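Side-chain contacts in MutT/nudix family protein (Enterococcus faecalis, PDB 2FML), which is of unknown function but joins a Nudix domain to a winged-helix domain of the NrtR type, consistent with a role as a Nudix-related transcriptional regulator: residues L59-K64 with K94-V99; R91-K94 with V100-Q103; W72-G77 with S187-K192. All blocks are in the same frame, centred on the assembly; numbering follows the deposited sequence.

Interaction 1 of 3, residues L59-K64 with K94-V99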
loop_
_atom_site.group_PDB
_atom_site.type_symbol
_atom_site.label_atom_id
_atom_site.label_comp_id
_atom_site.label_asym_id
_atom_site.label_seq_id
_atom_site.Cartn_x
_atom_site.Cartn_y
_atom_site.Cartn_z
ATOM N N LEU A 59 6.748 17.279 -8.918
ATOM C CA LEU A 59 5.745 18.058 -9.630
ATOM C C LEU A 59 4.603 18.462 -8.664
ATOM O O LEU A 59 4.084 17.594 -7.944
ATOM C CB LEU A 59 5.186 17.262 -10.817
ATOM C CG LEU A 59 4.266 17.980 -11.786
ATOM C CD1 LEU A 59 4.074 17.145 -13.000
ATOM C CD2 LEU A 59 2.917 18.177 -11.060
ATOM N N LEU A 60 4.250 19.746 -8.659
ATOM C CA LEU A 60 3.121 20.278 -7.839
ATOM C C LEU A 60 2.237 21.085 -8.768
ATOM O O LEU A 60 2.705 21.595 -9.764
ATOM C CB LEU A 60 3.585 21.198 -6.704
ATOM C CG LEU A 60 4.457 20.613 -5.604
ATOM C CD1 LEU A 60 4.741 21.640 -4.504
ATOM C CD2 LEU A 60 3.780 19.332 -4.989
ATOM N N ILE A 61 0.960 21.205 -8.431
ATOM C CA ILE A 61 0.063 22.060 -9.186
ATOM C C ILE A 61 -0.481 23.048 -8.195
ATOM O O ILE A 61 -0.585 22.735 -7.008
ATOM C CB ILE A 61 -1.153 21.295 -9.784
ATOM C CG1 ILE A 61 -1.949 20.610 -8.643
ATOM C CG2 ILE A 61 -0.714 20.314 -10.829
ATOM C CD1 ILE A 61 -3.454 20.457 -8.886
ATOM N N GLN A 62 -0.845 24.241 -8.693
ATOM C CA GLN A 62 -1.606 25.216 -7.922
ATOM C C GLN A 62 -3.063 25.006 -8.267
ATOM O O GLN A 62 -3.478 25.172 -9.418
ATOM C CB GLN A 62 -1.198 26.665 -8.197
ATOM C CG GLN A 62 -2.003 27.633 -7.368
ATOM C CD GLN A 62 -1.570 29.073 -7.495
ATOM O OE1 GLN A 62 -1.441 29.804 -6.484
ATOM N NE2 GLN A 62 -1.371 29.507 -8.714
ATOM N N ARG A 63 -3.832 24.639 -7.245
ATOM C CA ARG A 63 -5.256 24.343 -7.422
ATOM C C ARG A 63 -6.016 25.591 -7.784
ATOM O O ARG A 63 -5.817 26.639 -7.204
ATOM C CB ARG A 63 -5.810 23.733 -6.144
ATOM C CG ARG A 63 -5.044 22.415 -5.710
ATOM C CD ARG A 63 -5.683 21.849 -4.450
ATOM N NE ARG A 63 -7.146 21.867 -4.511
ATOM C CZ ARG A 63 -7.909 20.928 -5.073
ATOM N NH1 ARG A 63 -7.356 19.844 -5.659
ATOM N NH2 ARG A 63 -9.238 21.095 -5.062
ATOM N N LYS A 64 -6.903 25.497 -8.744
ATOM C CA LYS A 64 -7.618 26.676 -9.081
ATOM C C LYS A 64 -9.007 26.772 -8.426
ATOM O O LYS A 64 -9.564 27.847 -8.315
ATOM C CB LYS A 64 -7.625 26.870 -10.596
ATOM C CG LYS A 64 -8.720 26.270 -11.400
ATOM C CD LYS A 64 -8.932 27.231 -12.652
ATOM C CE LYS A 64 -7.662 27.368 -13.560
ATOM N NZ LYS A 64 -7.987 27.479 -15.054
ATOM N N LYS A 94 -2.164 12.731 -16.672
ATOM C CA LYS A 94 -2.213 13.273 -18.014
ATOM C C LYS A 94 -3.136 14.494 -18.166
ATOM O O LYS A 94 -2.727 15.485 -18.754
ATOM C CB LYS A 94 -2.552 12.196 -19.042
ATOM C CG LYS A 94 -2.242 12.662 -20.441
ATOM C CD LYS A 94 -2.808 11.736 -21.493
ATOM C CE LYS A 94 -2.679 12.386 -22.883
ATOM N NZ LYS A 94 -3.411 11.511 -23.846
ATOM N N GLU A 95 -4.370 14.430 -17.635
ATOM C CA GLU A 95 -5.361 15.527 -17.815
ATOM C C GLU A 95 -4.852 16.791 -17.145
ATOM O O GLU A 95 -4.998 17.893 -17.737
ATOM C CB GLU A 95 -6.760 15.182 -17.243
ATOM C CG GLU A 95 -7.265 13.738 -17.581
ATOM C CD GLU A 95 -8.810 13.512 -17.685
ATOM O OE1 GLU A 95 -9.513 13.773 -16.670
ATOM O OE2 GLU A 95 -9.270 13.010 -18.767
ATOM N N GLU A 96 -4.241 16.622 -15.940
ATOM C CA GLU A 96 -3.754 17.741 -15.102
ATOM C C GLU A 96 -2.356 18.283 -15.388
ATOM O O GLU A 96 -2.096 19.438 -15.073
ATOM C CB GLU A 96 -3.865 17.426 -13.619
ATOM C CG GLU A 96 -5.249 16.954 -13.221
ATOM C CD GLU A 96 -5.651 17.328 -11.788
ATOM O OE1 GLU A 96 -4.786 17.334 -10.861
ATOM O OE2 GLU A 96 -6.877 17.597 -11.612
ATOM N N THR A 97 -1.467 17.465 -15.982
ATOM C CA THR A 97 -0.049 17.830 -16.114
ATOM C C THR A 97 0.483 17.662 -17.520
ATOM O O THR A 97 1.579 18.155 -17.820
ATOM C CB THR A 97 0.896 16.972 -15.196
ATOM O OG1 THR A 97 0.903 15.614 -15.650
ATOM C CG2 THR A 97 0.488 17.046 -13.724
ATOM N N GLY A 98 -0.252 16.920 -18.354
ATOM C CA GLY A 98 0.206 16.569 -19.692
ATOM C C GLY A 98 1.149 15.387 -19.755
ATOM O O GLY A 98 1.513 14.951 -20.799
ATOM N N VAL A 99 1.522 14.817 -18.631
ATOM C CA VAL A 99 2.556 13.769 -18.633
ATOM C C VAL A 99 1.953 12.370 -18.862
ATOM O O VAL A 99 0.951 11.980 -18.212
ATOM C CB VAL A 99 3.379 13.834 -17.356
ATOM C CG1 VAL A 99 4.572 12.870 -17.433
ATOM C CG2 VAL A 99 3.804 15.283 -17.117
#
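Leu-59 sets both its methyl groups against Thr-97, and this pair is the tightly packed half of the contact. CD1 of Leu-59 lies 3.7 Å from CG2 of Thr-97 and 3.9 Å from its CB, while Leu-59 CD2 approaches the same Thr-97 CG2 at 3.8 Å, so the threonine methyl sits over the fork of the leucine. The two side chains are set at a slant to each other. With chi1 at 67°, OG1 of Thr-97 lies between its own N and carbonyl carbon, which turns CG2 to the strand and keeps the hydroxyl on the helix side. There OG1 accepts from the backbone N of Val-99 at 3.1 Å with an N-H...O angle of 160°, an ST turn, and it also bonds to the carbonyl O of Thr-93. Two bonds thus fix the rotation of the group that offers its methyl to Leu-59.

Toward Ile-61 the fit is less close: its CD1 meets the carboxylate of Glu-96 at a single point, 3.9 Å from OE1. That oxygen accepts a hydrogen bond from Gly-76 N, which ties the carboxylate to the neighbouring strand. Arg-63 is of opposite charge but makes no ion pair here, its NH1 staying 6.3 Å from Glu-96 OE1. On the exposed part of the helix, beyond the contact, Glu-95 holds a salt bridge with Arg-91.

The helix ends at this point: Gly-98, with positive phi, gives its N to Lys-94 O at 2.9 Å. Sequence and geometry agree that residues 77-98 form the Nudix box, whose helix here packs its C-terminal turn against a strand of the sheet.

Interaction 2 of 3, residues R91-K94 with V100-Q103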
loop_
_atom_site.group_PDB
_atom_site.type_symbol
_atom_site.label_atom_id
_atom_site.label_comp_id
_atom_site.label_asym_id
_atom_site.label_seq_id
_atom_site.Cartn_x
_atom_site.Cartn_y
_atom_site.Cartn_z
ATOM N N ARG A 91 -4.677 8.585 -15.929
ATOM C CA ARG A 91 -5.615 9.504 -16.606
ATOM C C ARG A 91 -5.591 10.924 -15.973
ATOM O O ARG A 91 -5.505 11.924 -16.694
ATOM C CB ARG A 91 -7.012 8.920 -16.460
ATOM C CG ARG A 91 -8.097 9.388 -17.422
ATOM C CD ARG A 91 -9.408 9.074 -16.778
ATOM N NE ARG A 91 -9.743 10.259 -16.053
ATOM C CZ ARG A 91 -10.150 10.385 -14.811
ATOM N NH1 ARG A 91 -10.351 9.382 -13.975
ATOM N NH2 ARG A 91 -10.358 11.600 -14.423
ATOM N N GLU A 92 -5.662 11.005 -14.648
ATOM C CA GLU A 92 -5.592 12.294 -13.910
ATOM C C GLU A 92 -4.284 13.031 -14.046
ATOM O O GLU A 92 -4.273 14.249 -14.153
ATOM C CB GLU A 92 -5.932 12.120 -12.445
ATOM C CG GLU A 92 -7.405 11.815 -12.223
ATOM C CD GLU A 92 -8.348 13.038 -12.430
ATOM O OE1 GLU A 92 -7.900 14.213 -12.440
ATOM O OE2 GLU A 92 -9.570 12.811 -12.531
ATOM N N THR A 93 -3.186 12.290 -14.098
ATOM C CA THR A 93 -1.866 12.887 -14.264
ATOM C C THR A 93 -1.738 13.476 -15.663
ATOM O O THR A 93 -1.279 14.608 -15.819
ATOM C CB THR A 93 -0.742 11.866 -13.993
ATOM O OG1 THR A 93 -0.894 11.378 -12.666
ATOM C CG2 THR A 93 0.713 12.464 -14.251
ATOM N N LYS A 94 -2.164 12.731 -16.672
ATOM C CA LYS A 94 -2.213 13.273 -18.014
ATOM C C LYS A 94 -3.136 14.494 -18.166
ATOM O O LYS A 94 -2.727 15.485 -18.754
ATOM C CB LYS A 94 -2.552 12.196 -19.042
ATOM C CG LYS A 94 -2.242 12.662 -20.441
ATOM C CD LYS A 94 -2.808 11.736 -21.493
ATOM C CE LYS A 94 -2.679 12.386 -22.883
ATOM N NZ LYS A 94 -3.411 11.511 -23.846
ATOM N N VAL A 100 2.545 11.660 -19.830
ATOM C CA VAL A 100 2.211 10.278 -20.116
ATOM C C VAL A 100 3.241 9.335 -19.435
ATOM O O VAL A 100 4.418 9.335 -19.803
ATOM C CB VAL A 100 2.151 10.020 -21.646
ATOM C CG1 VAL A 100 1.662 8.621 -21.928
ATOM C CG2 VAL A 100 1.252 11.045 -22.345
ATOM N N ILE A 101 2.791 8.584 -18.415
ATOM C CA ILE A 101 3.524 7.465 -17.791
ATOM C C ILE A 101 2.773 6.167 -18.107
ATOM O O ILE A 101 1.562 6.209 -18.294
ATOM C CB ILE A 101 3.618 7.600 -16.260
ATOM C CG1 ILE A 101 2.444 8.375 -15.704
ATOM C CG2 ILE A 101 4.791 8.437 -15.843
ATOM C CD1 ILE A 101 2.815 9.073 -14.470
ATOM N N SER A 102 3.471 5.030 -18.157
ATOM C CA SER A 102 2.829 3.702 -18.269
ATOM C C SER A 102 2.714 3.006 -16.909
ATOM O O SER A 102 3.416 3.371 -15.958
ATOM C CB SER A 102 3.589 2.812 -19.263
ATOM O OG SER A 102 4.830 2.430 -18.695
ATOM N N GLN A 103 1.817 2.020 -16.818
ATOM C CA GLN A 103 1.507 1.337 -15.551
ATOM C C GLN A 103 2.706 0.690 -14.912
ATOM O O GLN A 103 2.841 0.709 -13.684
ATOM C CB GLN A 103 0.438 0.247 -15.734
ATOM C CG GLN A 103 -0.173 -0.231 -14.380
ATOM C CD GLN A 103 -1.705 -0.540 -14.450
ATOM O OE1 GLN A 103 -2.511 0.246 -15.003
ATOM N NE2 GLN A 103 -2.098 -1.683 -13.854
#
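Thr-93 and Ile-101 meet through single methyls, CG2 of Thr-93 standing 4.0 Å from CD1 of Ile-101, and the two side chains cross at about a right angle. The second pair lies nearer the surface: CE of Lys-94 comes within 4.2 Å of CG2 of Val-100. These two run side by side and point the same way, so the lysine, its chain extended, offers the valine aliphatic carbon. No hydrogen bond or ion pair joins the segments, and the buried area of 140 Å², both sides summed, is made by these four residues.

CG2 of Thr-93 is anti to the backbone N, and the hydroxyl, beside that N at chi1 -59°, bonds to the carbonyl O of Val-89 one turn back; the polar branch is therefore held by the helix and the methyl is left to face the loop. Ile-101 reaches the helix with a chi1 of 28°, well off a staggered position, a sign of some strain or of limited certainty in the model. The backbones are closest at the outer pair, CA of Lys-94 lying 5.7 Å from CA of Val-100, because the chain has just turned back after the helix.

Thr-93 and Lys-94 belong to helix 85-97, the helix of the Nudix box. Farther out, Leu-46 of strand 39-50 touches both Thr-93 and Ile-101, and Met-44 of that strand also packs on Thr-93. Ile-101 rests in addition on Leu-90 and Ile-132, so the loop leading to strand 106-112 is laid along helix 85-97, with the inner pair against strand 39-50 and the outer pair at the surface.

Interaction 3 of 3, residues W72-G77 with S187-K192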
loop_
_atom_site.group_PDB
_atom_site.type_symbol
_atom_site.label_atom_id
_atom_site.label_comp_id
_atom_site.label_asym_id
_atom_site.label_seq_id
_atom_site.Cartn_x
_atom_site.Cartn_y
_atom_site.Cartn_z
ATOM N N TRP A 72 -0.804 24.955 -3.340
ATOM C CA TRP A 72 -0.062 23.956 -4.084
ATOM C C TRP A 72 -0.383 22.560 -3.549
ATOM O O TRP A 72 -0.695 22.376 -2.373
ATOM C CB TRP A 72 1.466 24.249 -4.074
ATOM C CG TRP A 72 1.776 25.583 -4.673
ATOM C CD1 TRP A 72 1.857 26.784 -3.998
ATOM C CD2 TRP A 72 2.003 25.890 -6.066
ATOM N NE1 TRP A 72 2.120 27.800 -4.881
ATOM C CE2 TRP A 72 2.239 27.284 -6.150
ATOM C CE3 TRP A 72 2.043 25.123 -7.248
ATOM C CZ2 TRP A 72 2.495 27.934 -7.376
ATOM C CZ3 TRP A 72 2.314 25.768 -8.458
ATOM C CH2 TRP A 72 2.552 27.154 -8.513
ATOM N N ALA A 73 -0.335 21.587 -4.445
ATOM C CA ALA A 73 -0.921 20.314 -4.172
ATOM C C ALA A 73 -0.278 19.271 -5.094
ATOM O O ALA A 73 0.232 19.628 -6.134
ATOM C CB ALA A 73 -2.458 20.389 -4.416
ATOM N N LEU A 74 -0.344 17.988 -4.747
ATOM C CA LEU A 74 -0.124 16.936 -5.788
ATOM C C LEU A 74 -1.229 16.923 -6.826
ATOM O O LEU A 74 -2.399 17.266 -6.524
ATOM C CB LEU A 74 0.056 15.516 -5.185
ATOM C CG LEU A 74 1.144 15.421 -4.075
ATOM C CD1 LEU A 74 0.954 14.179 -3.189
ATOM C CD2 LEU A 74 2.604 15.456 -4.658
ATOM N N PRO A 75 -0.892 16.516 -8.060
ATOM C CA PRO A 75 -1.950 16.289 -9.033
ATOM C C PRO A 75 -2.752 15.048 -8.588
ATOM O O PRO A 75 -2.177 14.142 -8.040
ATOM C CB PRO A 75 -1.178 15.985 -10.318
ATOM C CG PRO A 75 0.165 15.519 -9.862
ATOM C CD PRO A 75 0.455 16.247 -8.600
ATOM N N GLY A 76 -4.071 15.026 -8.769
ATOM C CA GLY A 76 -4.851 13.818 -8.470
ATOM C C GLY A 76 -6.325 14.088 -8.692
ATOM O O GLY A 76 -6.694 15.155 -9.134
ATOM N N GLY A 77 -7.187 13.145 -8.371
ATOM C CA GLY A 77 -8.584 13.357 -8.657
ATOM C C GLY A 77 -9.395 12.143 -8.359
ATOM O O GLY A 77 -8.899 11.177 -7.798
ATOM N N SER A 187 1.341 17.066 2.409
ATOM C CA SER A 187 2.653 17.058 3.071
ATOM C C SER A 187 3.003 15.659 3.631
ATOM O O SER A 187 4.175 15.193 3.508
ATOM C CB SER A 187 2.635 18.082 4.217
ATOM O OG SER A 187 2.099 17.367 5.277
ATOM N N GLU A 188 1.992 14.975 4.203
ATOM C CA GLU A 188 2.172 13.598 4.649
ATOM C C GLU A 188 2.454 12.629 3.540
ATOM O O GLU A 188 3.072 11.629 3.761
ATOM C CB GLU A 188 0.943 13.028 5.409
ATOM C CG GLU A 188 0.724 13.574 6.787
ATOM C CD GLU A 188 -0.694 13.319 7.205
ATOM O OE1 GLU A 188 -1.044 12.124 7.176
ATOM O OE2 GLU A 188 -1.463 14.297 7.496
ATOM N N ILE A 189 1.807 12.847 2.414
ATOM C CA ILE A 189 1.999 12.034 1.254
ATOM C C ILE A 189 3.423 12.236 0.638
ATOM O O ILE A 189 4.063 11.262 0.248
ATOM C CB ILE A 189 0.898 12.282 0.161
ATOM C CG1 ILE A 189 -0.566 12.325 0.715
ATOM C CG2 ILE A 189 1.136 11.328 -0.997
ATOM C CD1 ILE A 189 -1.655 12.346 -0.431
ATOM N N ILE A 190 3.908 13.465 0.551
ATOM C CA ILE A 190 5.262 13.687 0.029
ATOM C C ILE A 190 6.369 13.093 0.919
ATOM O O ILE A 190 7.323 12.428 0.445
ATOM C CB ILE A 190 5.497 15.175 -0.287
ATOM C CG1 ILE A 190 4.660 15.483 -1.513
ATOM C CG2 ILE A 190 7.058 15.476 -0.607
ATOM C CD1 ILE A 190 4.458 16.891 -1.852
ATOM N N ILE A 191 6.225 13.303 2.218
ATOM C CA ILE A 191 7.094 12.681 3.220
ATOM C C ILE A 191 7.035 11.147 3.114
ATOM O O ILE A 191 8.072 10.476 3.135
ATOM C CB ILE A 191 6.686 13.192 4.635
ATOM C CG1 ILE A 191 6.982 14.690 4.748
ATOM C CG2 ILE A 191 7.275 12.386 5.780
ATOM C CD1 ILE A 191 8.366 15.041 4.728
ATOM N N LYS A 192 5.840 10.580 3.002
ATOM C CA LYS A 192 5.737 9.099 2.786
ATOM C C LYS A 192 6.531 8.640 1.554
ATOM O O LYS A 192 7.265 7.655 1.620
ATOM C CB LYS A 192 4.278 8.621 2.720
ATOM C CG LYS A 192 4.001 7.074 2.741
ATOM C CD LYS A 192 4.002 6.384 4.164
ATOM C CE LYS A 192 2.916 6.789 5.138
ATOM N NZ LYS A 192 2.987 5.873 6.439
#
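Leu-74, in the break of strand 72-78, reaches to two consecutive isoleucines of helix 186-200. Its CB points at the helix but still lies well short of it, in keeping with the 8.6 Å between the CA atoms of Leu-74 and Ile-190. CG is carried forward by a chi1 of -52°, anti to the carbonyl carbon, and comes 4.3 Å from CD1 of Ile-190. At the fork the branches divide: CD1 of Leu-74 packs on CG2 of Ile-189 at 3.6 Å, with CB of that isoleucine next at 3.9 Å. CD2 turns to the other residue, 3.7 Å from CD1 of Ile-190 and 3.8 Å from its CG1.

Leu-74 and Pro-75 place this part of the sheet between two helices, for while Leu-74 faces helix 186-200, Pro-75 touches Glu-96 and Thr-97 of the Nudix-box helix 85-97. This is the alpha-beta-alpha sandwich of the Nudix fold.

The two isoleucines present different branches. Ile-189 offers CG2, which lies anti to its backbone N, whereas Ile-190 offers the end of its longer arm. Ile-190 also packs on Leu-60 and Leu-169, and Ile-189 on Phe-112. Leu-74 is further tied at its backbone, its N bonding to ND1 of His-186 at the start of the helix.

In the fold
From the N terminus, strand 55-63 opens interaction 1, which closes some 30 residues later on the end of helix 85-97. Strand 72-78 begins interaction 3 inside that loop but closes it only at helix 186-200, so interactions 1 and 3 cross. Interaction 2 is a short local closure that starts on the helix where interaction 1 ends; the two share Lys-94, and all of interaction 2 falls within the long loop of interaction 3. The two strands are sheet neighbours, joined by a probable hydrogen bond from Ile-61 N to Ala-73 O at 2.9 Å. Interactions 1 and 3 attach helices 85-97 and 186-200 to one sheet, and interaction 2 holds the following loop on helix 85-97.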